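Xaa-Pro Dipeptidase (Alteromonas macleodii, PDB 2QS8) probably cleaves dipeptides or removes the C-terminal residue of short peptides, as a metal-dependent carboxypeptidase of the amidohydrolase superfamily with a TIM-barrel fold. Local coordinates at residues 70-75 and 133-138. Sequence-based numbering, arbitrary orientation.
Sequences VHFGQE and AGPRIF. With MG (magnesium ion), chain C.
Phe72 meets Pro135 and Ile137 with one edge of its ring. Its CE2 lies 4.1 Å from Pro135 CG, and Ile137 CD1, near the ring plane like the proline carbon, stands 4.1 Å from the same CE2. CG of Phe72 lies anti to the carbonyl carbon (chi1 -63°), which brings the CD2-CE2 edge against both partners. Within its own segment, Val70 CG2 sits 4.1 Å above one face of the ring, near its margin. A flat, wholly apolar side chain suits this buried place, as do a compact proline ring and an isoleucine whose extended CG1 branch carries a methyl to the phenylalanine. The packing is purely apolar and modest, burying 95 Å² in all.

Phe72 and Gly73, whose positive phi favours glycine, form the middle of a type II turn from His71 to Gln74; Gln74, at its far end, is exposed to solvent, which suits its polar amide. His71 NE2 instead binds the magnesium ion at 2.2 Å beside His69, in the HxH motif at the end of the first barrel strand. Helix 88-104 and Val110 of strand 107-112 pack on Phe72, while helix 119-128 packs on Ile137; strand 107-112 also pairs in parallel with strand 136-139.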
# COMPACT_ATOMS: atom_id res chain seq x y z
N VAL A 70 8.32 31.62 5.72
CA VAL A 70 9.13 31.75 6.92
C VAL A 70 9.16 30.44 7.71
O VAL A 70 8.28 29.60 7.54
CB VAL A 70 8.61 32.88 7.86
CG1 VAL A 70 8.63 34.23 7.13
CG2 VAL A 70 7.21 32.55 8.34
N HIS A 71 10.19 30.27 8.54
CA HIS A 71 10.34 29.07 9.35
C HIS A 71 10.63 29.43 10.81
O HIS A 71 11.73 29.17 11.31
CB HIS A 71 11.48 28.19 8.81
CG HIS A 71 11.26 27.69 7.42
ND1 HIS A 71 10.29 26.77 7.10
CD2 HIS A 71 11.91 27.98 6.26
CE1 HIS A 71 10.35 26.51 5.80
NE2 HIS A 71 11.32 27.23 5.27
N PHE A 72 9.66 30.02 11.49
CA PHE A 72 9.87 30.37 12.89
C PHE A 72 10.26 29.09 13.62
O PHE A 72 9.68 28.03 13.37
CB PHE A 72 8.59 30.92 13.53
CG PHE A 72 8.08 32.21 12.91
CD1 PHE A 72 8.96 33.14 12.36
CD2 PHE A 72 6.73 32.51 12.95
CE1 PHE A 72 8.48 34.36 11.86
CE2 PHE A 72 6.24 33.72 12.46
CZ PHE A 72 7.12 34.65 11.91
N GLY A 73 11.24 29.18 14.51
CA GLY A 73 11.67 28.01 15.25
C GLY A 73 13.06 27.54 14.87
O GLY A 73 13.63 26.66 15.51
N GLN A 74 13.61 28.11 13.80
CA GLN A 74 14.94 27.74 13.36
C GLN A 74 15.65 28.91 12.70
O GLN A 74 15.01 29.85 12.22
CB GLN A 74 14.87 26.55 12.40
CG GLN A 74 14.32 26.89 11.03
CD GLN A 74 13.87 25.66 10.26
OE1 GLN A 74 12.81 25.09 10.52
NE2 GLN A 74 14.68 25.23 9.29
N GLU A 75 16.98 28.85 12.71
CA GLU A 75 17.86 29.83 12.09
C GLU A 75 19.12 29.06 11.75
O GLU A 75 19.82 28.59 12.66
CB GLU A 75 18.21 30.98 13.03
CG GLU A 75 17.02 31.84 13.40
CD GLU A 75 17.44 33.17 14.00
OE1 GLU A 75 18.30 33.16 14.90
OE2 GLU A 75 16.88 34.21 13.57
N ALA A 133 1.82 37.98 21.79
CA ALA A 133 1.79 38.79 20.58
C ALA A 133 2.58 38.16 19.44
O ALA A 133 3.58 37.46 19.65
CB ALA A 133 2.33 40.16 20.89
N GLY A 134 2.12 38.41 18.22
CA GLY A 134 2.76 37.88 17.03
C GLY A 134 1.94 38.20 15.79
O GLY A 134 0.90 38.83 15.88
N PRO A 135 2.40 37.77 14.62
CA PRO A 135 1.67 38.04 13.38
C PRO A 135 0.55 37.02 13.18
O PRO A 135 0.41 36.08 13.96
CB PRO A 135 2.75 37.91 12.33
CG PRO A 135 3.53 36.72 12.85
CD PRO A 135 3.64 37.01 14.34
N ARG A 136 -0.26 37.23 12.16
CA ARG A 136 -1.32 36.28 11.84
C ARG A 136 -0.55 35.16 11.14
O ARG A 136 0.14 35.41 10.15
CB ARG A 136 -2.35 36.88 10.88
CG ARG A 136 -3.19 38.00 11.47
CD ARG A 136 -4.04 38.68 10.39
NE ARG A 136 -4.61 39.93 10.89
CZ ARG A 136 -5.64 40.01 11.72
NH1 ARG A 136 -6.24 38.91 12.17
NH2 ARG A 136 -6.06 41.19 12.14
N ILE A 137 -0.65 33.94 11.65
CA ILE A 137 0.08 32.84 11.07
C ILE A 137 -0.77 31.82 10.32
O ILE A 137 -1.80 31.38 10.82
CB ILE A 137 0.88 32.06 12.14
CG1 ILE A 137 1.88 33.00 12.84
CG2 ILE A 137 1.61 30.88 11.49
CD1 ILE A 137 2.70 32.32 13.94
N PHE A 138 -0.33 31.47 9.12
CA PHE A 138 -0.99 30.47 8.31
C PHE A 138 0.09 29.42 8.10
O PHE A 138 1.11 29.66 7.43
CB PHE A 138 -1.48 31.09 7.01
CG PHE A 138 -2.59 32.08 7.21
CD1 PHE A 138 -2.32 33.43 7.35
CD2 PHE A 138 -3.92 31.66 7.30
CE1 PHE A 138 -3.34 34.35 7.57
CE2 PHE A 138 -4.95 32.58 7.52
CZ PHE A 138 -4.66 33.92 7.65
MG MG C . 12.12 26.94 3.28